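Local coordinates for glycosyl hydrolases family 31 family protein (Aspergillus niger, PDB 6DRU) that hydrolyses xyloglucan oligosaccharides, releasing alpha-xylose from their non-reducing terminal glucose as a family 31 alpha-xylosidase, at residues 375-380 and 445-450; 676-679 and 684-687; 690-695 and 702-707. All coordinates share one frame; numbering follows the deposited sequence.

The three contacts differ in chemistry with their place in the fold. Interaction 1 is a buried helix–helix contact of the TIM barrel, apolar and built on an aromatic ring over a glycine. Interactions 2 and 3 belong to the C-terminal beta domain, on the other side of the chain's centre; the centres of interactions 1 and 2 are about 49 Å apart. Interaction 2, partly buried, joins two strands of one hairpin largely by backbone hydrogen bonds, whereas interaction 3 is a buried, purely side-chain contact between two sheets. The latter two adjoin: strands 677-679 and 703-705 are sheet neighbours, and Tyr679 packs on Phe704.

Interaction 1 (375-380 and 445-450); sequences FLWSML and QAIEEG
Ile447 makes the first close contact of segment 445-450 with helix 375-380, and both of its branches take part. Its CG2 methyl, anti to the backbone N, comes obliquely to the indole of Trp377, 4.2 Å from CZ3, the two side chains crossing at about a right angle. On the other branch, CG1 lies 4.5 Å from Leu380 CD1, a looser apolar touch. Phe392 of strand 391-394 lies against Ile447, Leu380 and Trp377 alike, so the three residues close over one barrel strand. Glu448 points away from the contact: its carboxylate is held by a salt bridge to Arg452 and by the backbone N of Cys480, half of a disulfide.

The arrangement is that of the outer helical layer of a TIM barrel, where helices 370-385 and 439-455 pack beside each other on the parallel strands. Their short segments approach to 9.7 Å and cross at -59°. The side chain of Ile447 is about 10 Å from that of the active-site Asp395.

Glu449 adds a charged link between the same helices, its OE1 forming a salt bridge with Arg373. Gly450 then brings bare backbone up to the aromatic group. Its CA sits over one face of Trp377, 3.5 Å from the centroid of the five-membered ring and 16° off the normal, a CH-pi contact. With no side chain on the glycine, the indole can lie flat against the helix backbone, its CZ2 3.5 Å from Gly450 O.

Interaction 2 (676-679 and 684-687); sequences PWTY and ETYA
Trp677 and Tyr686 form an antiparallel hydrogen-bonded pair, followed by the non-hydrogen-bonded pair Thr678 and Thr685, whose CA atoms are 4.3 Å apart. The firm bonds are Tyr686 N to Trp677 O at 2.8 Å and, toward the turn, Tyr679 N to Glu684 O, also 2.8 Å. The return bond from Trp677 N to Tyr686 O is weak, at 3.4 Å. This is a beta hairpin of two short strands.

Side chains alternate between its faces. On one, the two threonines lie side by side and point the same way, with Thr678 OG1 3.7 Å from Thr685 CG2. In Thr685 the hydroxyl OG1 takes the position between the backbone N and the carbonyl carbon (chi1 67°), which leaves the CG2 methyl beside the backbone N to meet Thr678. The other face carries Trp677 and Tyr686. The Tyr686 ring turns an edge to the first strand: Trp677 O lies in its plane beside CD1, and Tyr679 CB meets CE1 at 4.0 Å. Trp677 NE1 and Tyr679 OH are hydrogen-bonded beyond the hairpin, to Pro667 O and Pro695 O respectively.

Strand 677-679 is flanked in its antiparallel sheet by 685-686, an edge strand of the sheet within this chain, and by 703-705, to which Thr678 is bonded through the backbone of His705. Across the interior, Tyr679 and Tyr686 rest on Val694 and Val692 of strand 690-695, while Trp677 and Tyr686 reach Leu666 of strand 661-666.

Interaction 3 (690-695 and 702-707); sequences QVVKVP and PVFHLG
Val694 and Phe704 approach each other from opposite directions, one from each of two beta sheets packed face to face in the C-terminal domain. The valine belongs to the two-stranded sheet of 661-666 and 690-695, the phenylalanine to strand 703-705 of the larger antiparallel sheet. This is the familiar layering of a beta sandwich, in which side chains alone span the gap.

The phenyl ring comes far end first. Its CG stands anti to the carbonyl carbon (chi1 -59°), and CZ reaches the opposing strand between two valines. Val694 meets it at the edge, near the ring plane, with CG1 3.3 Å from CZ and 3.9 Å from CE2. From Val692 the approach is oblique, by CG2 alone, 3.9 Å from the same CZ. Two residues apart on an extended strand, both valines fall on the same side, the one facing the larger sheet; Lys693 between them points the other way.

Other side chains touch the ring as well: Val664 and Leu666 of strand 661-666, and Leu650 of strand 649-651. Tyr679 brings its own ring against it, the planes about 55° apart. Val694 divides its branches: CG1 meets Phe704, while its other methyl, CG2, lies 4.3 Å from Pro702 CB.

Interaction 1 (375-380 and 445-450)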
loop_
_atom_site.group_PDB
_atom_site.type_symbol
_atom_site.label_atom_id
_atom_site.label_comp_id
_atom_site.label_asym_id
_atom_site.label_seq_id
_atom_site.Cartn_x
_atom_site.Cartn_y
_atom_site.Cartn_z
ATOM N N PHE A 375 9.491 15.518 29.013
ATOM C CA PHE A 375 8.375 15.262 29.914
ATOM C C PHE A 375 8.688 14.116 30.862
ATOM O O PHE A 375 8.355 14.176 32.053
ATOM C CB PHE A 375 7.112 14.961 29.107
ATOM C CG PHE A 375 5.877 14.779 29.950
ATOM C CD1 PHE A 375 5.583 13.554 30.527
ATOM C CD2 PHE A 375 5.008 15.834 30.156
ATOM C CE1 PHE A 375 4.450 13.390 31.298
ATOM C CE2 PHE A 375 3.874 15.674 30.924
ATOM C CZ PHE A 375 3.596 14.450 31.496
ATOM N N LEU A 376 9.336 13.065 30.357
ATOM C CA LEU A 376 9.569 11.886 31.184
ATOM C C LEU A 376 10.666 12.137 32.210
ATOM O O LEU A 376 10.577 11.660 33.347
ATOM C CB LEU A 376 9.913 10.689 30.298
ATOM C CG LEU A 376 10.597 9.497 30.966
ATOM C CD1 LEU A 376 9.635 8.787 31.901
ATOM C CD2 LEU A 376 11.124 8.540 29.910
ATOM N N TRP A 377 11.700 12.901 31.841
ATOM C CA TRP A 377 12.737 13.220 32.816
ATOM C C TRP A 377 12.216 14.150 33.900
ATOM O O TRP A 377 12.638 14.047 35.057
ATOM C CB TRP A 377 13.954 13.844 32.137
ATOM C CG TRP A 377 15.048 14.104 33.117
ATOM C CD1 TRP A 377 15.522 15.317 33.517
ATOM C CD2 TRP A 377 15.787 13.120 33.851
ATOM N NE1 TRP A 377 16.521 15.151 34.446
ATOM C CE2 TRP A 377 16.701 13.812 34.669
ATOM C CE3 TRP A 377 15.767 11.722 33.892
ATOM C CZ2 TRP A 377 17.591 13.152 35.516
ATOM C CZ3 TRP A 377 16.649 11.070 34.734
ATOM C CH2 TRP A 377 17.548 11.785 35.534
ATOM N N SER A 378 11.310 15.065 33.550
ATOM C CA SER A 378 10.714 15.931 34.560
ATOM C C SER A 378 9.982 15.117 35.619
ATOM O O SER A 378 9.893 15.541 36.778
ATOM C CB SER A 378 9.767 16.931 33.901
ATOM O OG SER A 378 8.562 16.300 33.506
ATOM N N MET A 379 9.453 13.951 35.244
ATOM C CA MET A 379 8.823 13.063 36.214
ATOM C C MET A 379 9.866 12.298 37.021
ATOM O O MET A 379 9.766 12.205 38.250
ATOM C CB MET A 379 7.880 12.091 35.502
ATOM C CG MET A 379 6.675 12.752 34.854
ATOM S SD MET A 379 5.586 13.554 36.045
ATOM C CE MET A 379 5.806 15.271 35.591
ATOM N N LEU A 380 10.875 11.743 36.345
ATOM C CA LEU A 380 11.878 10.936 37.033
ATOM C C LEU A 380 12.726 11.780 37.978
ATOM O O LEU A 380 13.071 11.331 39.078
ATOM C CB LEU A 380 12.759 10.211 36.015
ATOM C CG LEU A 380 12.039 9.244 35.072
ATOM C CD1 LEU A 380 13.040 8.376 34.322
ATOM C CD2 LEU A 380 11.044 8.387 35.836
ATOM N N GLN A 445 18.784 7.463 25.439
ATOM C CA GLN A 445 19.168 8.861 25.281
ATOM C C GLN A 445 18.381 9.775 26.211
ATOM O O GLN A 445 18.911 10.791 26.674
ATOM C CB GLN A 445 18.975 9.280 23.821
ATOM C CG GLN A 445 19.250 10.746 23.532
ATOM C CD GLN A 445 18.805 11.158 22.141
ATOM O OE1 GLN A 445 17.871 10.585 21.578
ATOM N NE2 GLN A 445 19.471 12.160 21.579
ATOM N N ALA A 446 17.123 9.433 26.501
ATOM C CA ALA A 446 16.312 10.274 27.375
ATOM C C ALA A 446 16.933 10.408 28.762
ATOM O O ALA A 446 16.981 11.511 29.321
ATOM C CB ALA A 446 14.893 9.712 27.471
ATOM N N ILE A 447 17.424 9.305 29.330
ATOM C CA ILE A 447 18.038 9.378 30.654
ATOM C C ILE A 447 19.467 9.889 30.560
ATOM O O ILE A 447 19.943 10.580 31.470
ATOM C CB ILE A 447 17.975 8.017 31.368
ATOM C CG1 ILE A 447 16.528 7.603 31.597
ATOM C CG2 ILE A 447 18.696 8.063 32.696
ATOM C CD1 ILE A 447 16.044 6.638 30.580
ATOM N N GLU A 448 20.170 9.575 29.470
ATOM C CA GLU A 448 21.509 10.122 29.286
ATOM C C GLU A 448 21.470 11.643 29.280
ATOM O O GLU A 448 22.300 12.299 29.919
ATOM C CB GLU A 448 22.122 9.593 27.991
ATOM C CG GLU A 448 23.502 10.153 27.681
ATOM C CD GLU A 448 24.589 9.567 28.566
ATOM O OE1 GLU A 448 24.321 8.560 29.257
ATOM O OE2 GLU A 448 25.711 10.116 28.575
ATOM N N GLU A 449 20.497 12.221 28.570
ATOM C CA GLU A 449 20.337 13.671 28.571
ATOM C C GLU A 449 20.000 14.181 29.966
ATOM O O GLU A 449 20.486 15.239 30.383
ATOM C CB GLU A 449 19.252 14.077 27.572
ATOM C CG GLU A 449 19.624 13.841 26.116
ATOM C CD GLU A 449 18.444 14.006 25.172
ATOM O OE1 GLU A 449 17.286 13.886 25.630
ATOM O OE2 GLU A 449 18.678 14.251 23.969
ATOM N N GLY A 450 19.176 13.438 30.707
ATOM C CA GLY A 450 18.840 13.851 32.061
ATOM C C GLY A 450 20.012 13.741 33.016
ATOM O O GLY A 450 20.248 14.641 33.828
#

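Interaction 2 (676-679 and 684-687)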
loop_
_atom_site.group_PDB
_atom_site.type_symbol
_atom_site.label_atom_id
_atom_site.label_comp_id
_atom_site.label_asym_id
_atom_site.label_seq_id
_atom_site.Cartn_x
_atom_site.Cartn_y
_atom_site.Cartn_z
ATOM N N PRO A 676 51.813 -20.911 30.482
ATOM C CA PRO A 676 51.364 -19.562 30.848
ATOM C C PRO A 676 50.055 -19.530 31.623
ATOM O O PRO A 676 49.756 -18.534 32.288
ATOM C CB PRO A 676 51.220 -18.861 29.488
ATOM C CG PRO A 676 51.436 -19.942 28.422
ATOM C CD PRO A 676 51.409 -21.265 29.114
ATOM N N TRP A 677 49.273 -20.603 31.553
ATOM C CA TRP A 677 47.950 -20.634 32.167
ATOM C C TRP A 677 48.059 -21.162 33.593
ATOM O O TRP A 677 48.511 -22.292 33.809
ATOM C CB TRP A 677 46.989 -21.494 31.345
ATOM C CG TRP A 677 46.744 -20.966 29.964
ATOM C CD1 TRP A 677 47.193 -21.499 28.792
ATOM C CD2 TRP A 677 45.988 -19.801 29.611
ATOM N NE1 TRP A 677 46.765 -20.738 27.732
ATOM C CE2 TRP A 677 46.023 -19.689 28.207
ATOM C CE3 TRP A 677 45.284 -18.841 30.347
ATOM C CZ2 TRP A 677 45.382 -18.656 27.523
ATOM C CZ3 TRP A 677 44.646 -17.817 29.666
ATOM C CH2 TRP A 677 44.702 -17.732 28.268
ATOM N N THR A 678 47.635 -20.352 34.557
ATOM C CA THR A 678 47.629 -20.720 35.966
ATOM C C THR A 678 46.187 -20.854 36.431
ATOM O O THR A 678 45.413 -19.895 36.342
ATOM C CB THR A 678 48.365 -19.684 36.814
ATOM O OG1 THR A 678 49.711 -19.543 36.343
ATOM C CG2 THR A 678 48.380 -20.103 38.276
ATOM N N TYR A 679 45.829 -22.038 36.920
ATOM C CA TYR A 679 44.490 -22.248 37.447
ATOM C C TYR A 679 44.309 -21.461 38.740
ATOM O O TYR A 679 45.201 -21.418 39.591
ATOM C CB TYR A 679 44.236 -23.735 37.682
ATOM C CG TYR A 679 42.780 -24.080 37.882
ATOM C CD1 TYR A 679 41.836 -23.776 36.908
ATOM C CD2 TYR A 679 42.349 -24.729 39.030
ATOM C CE1 TYR A 679 40.503 -24.090 37.082
ATOM C CE2 TYR A 679 41.018 -25.052 39.212
ATOM C CZ TYR A 679 40.099 -24.731 38.234
ATOM O OH TYR A 679 38.774 -25.051 38.411
ATOM N N GLU A 684 48.105 -24.216 39.836
ATOM C CA GLU A 684 48.864 -25.090 38.960
ATOM C C GLU A 684 48.941 -24.491 37.563
ATOM O O GLU A 684 47.979 -23.889 37.075
ATOM C CB GLU A 684 48.224 -26.478 38.903
ATOM C CG GLU A 684 48.927 -27.451 37.969
ATOM C CD GLU A 684 48.544 -28.894 38.223
ATOM O OE1 GLU A 684 48.217 -29.230 39.381
ATOM O OE2 GLU A 684 48.568 -29.693 37.262
ATOM N N THR A 685 50.092 -24.659 36.920
ATOM C CA THR A 685 50.339 -24.102 35.599
ATOM C C THR A 685 50.170 -25.179 34.538
ATOM O O THR A 685 50.487 -26.350 34.768
ATOM C CB THR A 685 51.739 -23.493 35.511
ATOM O OG1 THR A 685 52.726 -24.528 35.602
ATOM C CG2 THR A 685 51.950 -22.489 36.633
ATOM N N TYR A 686 49.646 -24.777 33.382
ATOM C CA TYR A 686 49.413 -25.676 32.263
ATOM C C TYR A 686 49.945 -25.045 30.984
ATOM O O TYR A 686 50.084 -23.824 30.879
ATOM C CB TYR A 686 47.921 -25.999 32.094
ATOM C CG TYR A 686 47.261 -26.609 33.310
ATOM C CD1 TYR A 686 46.891 -25.822 34.395
ATOM C CD2 TYR A 686 46.992 -27.971 33.367
ATOM C CE1 TYR A 686 46.285 -26.376 35.506
ATOM C CE2 TYR A 686 46.384 -28.533 34.474
ATOM C CZ TYR A 686 46.032 -27.732 35.540
ATOM O OH TYR A 686 45.427 -28.288 36.643
ATOM N N ALA A 687 50.235 -25.894 30.003
ATOM C CA ALA A 687 50.698 -25.430 28.705
ATOM C C ALA A 687 49.514 -25.189 27.777
ATOM O O ALA A 687 48.488 -25.872 27.854
ATOM C CB ALA A 687 51.658 -26.439 28.075
#

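Interaction 3 (690-695 and 702-707)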
loop_
_atom_site.group_PDB
_atom_site.type_symbol
_atom_site.label_atom_id
_atom_site.label_comp_id
_atom_site.label_asym_id
_atom_site.label_seq_id
_atom_site.Cartn_x
_atom_site.Cartn_y
_atom_site.Cartn_z
ATOM N N GLN A 690 45.756 -27.172 24.427
ATOM C CA GLN A 690 45.198 -28.466 24.789
ATOM C C GLN A 690 43.966 -28.261 25.658
ATOM O O GLN A 690 43.738 -27.179 26.204
ATOM C CB GLN A 690 46.226 -29.325 25.529
ATOM C CG GLN A 690 46.987 -28.549 26.589
ATOM C CD GLN A 690 47.489 -29.428 27.711
ATOM O OE1 GLN A 690 47.277 -30.640 27.711
ATOM N NE2 GLN A 690 48.160 -28.816 28.681
ATOM N N VAL A 691 43.175 -29.323 25.782
ATOM C CA VAL A 691 42.023 -29.349 26.675
ATOM C C VAL A 691 42.440 -30.025 27.973
ATOM O O VAL A 691 42.991 -31.133 27.958
ATOM C CB VAL A 691 40.832 -30.084 26.037
ATOM C CG1 VAL A 691 39.704 -30.244 27.051
ATOM C CG2 VAL A 691 40.346 -29.339 24.807
ATOM N N VAL A 692 42.185 -29.360 29.094
ATOM C CA VAL A 692 42.541 -29.878 30.406
ATOM C C VAL A 692 41.271 -30.020 31.234
ATOM O O VAL A 692 40.323 -29.241 31.093
ATOM C CB VAL A 692 43.574 -28.976 31.119
ATOM C CG1 VAL A 692 44.805 -28.790 30.246
ATOM C CG2 VAL A 692 42.967 -27.628 31.476
ATOM N N LYS A 693 41.247 -31.043 32.085
ATOM C CA LYS A 693 40.132 -31.283 32.994
ATOM C C LYS A 693 40.559 -30.851 34.393
ATOM O O LYS A 693 41.371 -31.522 35.037
ATOM C CB LYS A 693 39.708 -32.751 32.969
ATOM C CG LYS A 693 38.954 -33.150 31.708
ATOM C CD LYS A 693 39.148 -34.626 31.384
ATOM C CE LYS A 693 38.732 -34.943 29.953
ATOM N NZ LYS A 693 39.656 -34.326 28.957
ATOM N N VAL A 694 40.012 -29.732 34.857
ATOM C CA VAL A 694 40.418 -29.132 36.125
ATOM C C VAL A 694 39.392 -29.441 37.208
ATOM O O VAL A 694 38.222 -29.713 36.897
ATOM C CB VAL A 694 40.629 -27.619 35.966
ATOM C CG1 VAL A 694 41.736 -27.363 34.973
ATOM C CG2 VAL A 694 39.339 -26.959 35.509
ATOM N N PRO A 695 39.783 -29.424 38.484
ATOM C CA PRO A 695 38.812 -29.642 39.568
ATOM C C PRO A 695 37.824 -28.489 39.646
ATOM O O PRO A 695 38.209 -27.330 39.816
ATOM C CB PRO A 695 39.694 -29.719 40.820
ATOM C CG PRO A 695 40.924 -28.953 40.457
ATOM C CD PRO A 695 41.149 -29.225 38.999
ATOM N N PRO A 702 35.639 -22.567 36.947
ATOM C CA PRO A 702 36.897 -22.716 36.202
ATOM C C PRO A 702 37.406 -21.405 35.623
ATOM O O PRO A 702 36.804 -20.837 34.707
ATOM C CB PRO A 702 36.532 -23.718 35.098
ATOM C CG PRO A 702 35.383 -24.491 35.661
ATOM C CD PRO A 702 34.604 -23.507 36.484
ATOM N N VAL A 703 38.515 -20.914 36.171
ATOM C CA VAL A 703 39.126 -19.658 35.749
ATOM C C VAL A 703 40.638 -19.833 35.748
ATOM O O VAL A 703 41.219 -20.260 36.750
ATOM C CB VAL A 703 38.722 -18.482 36.665
ATOM C CG1 VAL A 703 39.590 -17.262 36.385
ATOM C CG2 VAL A 703 37.252 -18.139 36.486
ATOM N N PHE A 704 41.271 -19.515 34.624
ATOM C CA PHE A 704 42.719 -19.453 34.512
ATOM C C PHE A 704 43.144 -17.999 34.364
ATOM O O PHE A 704 42.321 -17.110 34.129
ATOM C CB PHE A 704 43.220 -20.273 33.318
ATOM C CG PHE A 704 42.848 -21.724 33.375
ATOM C CD1 PHE A 704 41.578 -22.143 33.009
ATOM C CD2 PHE A 704 43.767 -22.672 33.786
ATOM C CE1 PHE A 704 41.234 -23.476 33.058
ATOM C CE2 PHE A 704 43.426 -24.008 33.834
ATOM C CZ PHE A 704 42.158 -24.407 33.466
ATOM N N HIS A 705 44.442 -17.754 34.504
ATOM C CA HIS A 705 44.936 -16.396 34.346
ATOM C C HIS A 705 46.345 -16.413 33.777
ATOM O O HIS A 705 47.140 -17.305 34.086
ATOM C CB HIS A 705 44.898 -15.625 35.672
ATOM C CG HIS A 705 45.886 -16.103 36.690
ATOM N ND1 HIS A 705 47.204 -15.696 36.698
ATOM C CD2 HIS A 705 45.745 -16.942 37.743
ATOM C CE1 HIS A 705 47.832 -16.269 37.709
ATOM N NE2 HIS A 705 46.970 -17.029 38.359
ATOM N N LEU A 706 46.636 -15.426 32.936
ATOM C CA LEU A 706 47.969 -15.217 32.397
ATOM C C LEU A 706 48.742 -14.261 33.294
ATOM O O LEU A 706 48.161 -13.398 33.961
ATOM C CB LEU A 706 47.900 -14.661 30.975
ATOM C CG LEU A 706 47.245 -15.567 29.933
ATOM C CD1 LEU A 706 46.983 -14.812 28.640
ATOM C CD2 LEU A 706 48.109 -16.790 29.676
ATOM N N GLY A 707 50.062 -14.419 33.301
ATOM C CA GLY A 707 50.880 -13.636 34.199
ATOM C C GLY A 707 50.601 -14.007 35.649
ATOM O O GLY A 707 49.977 -15.023 35.964
#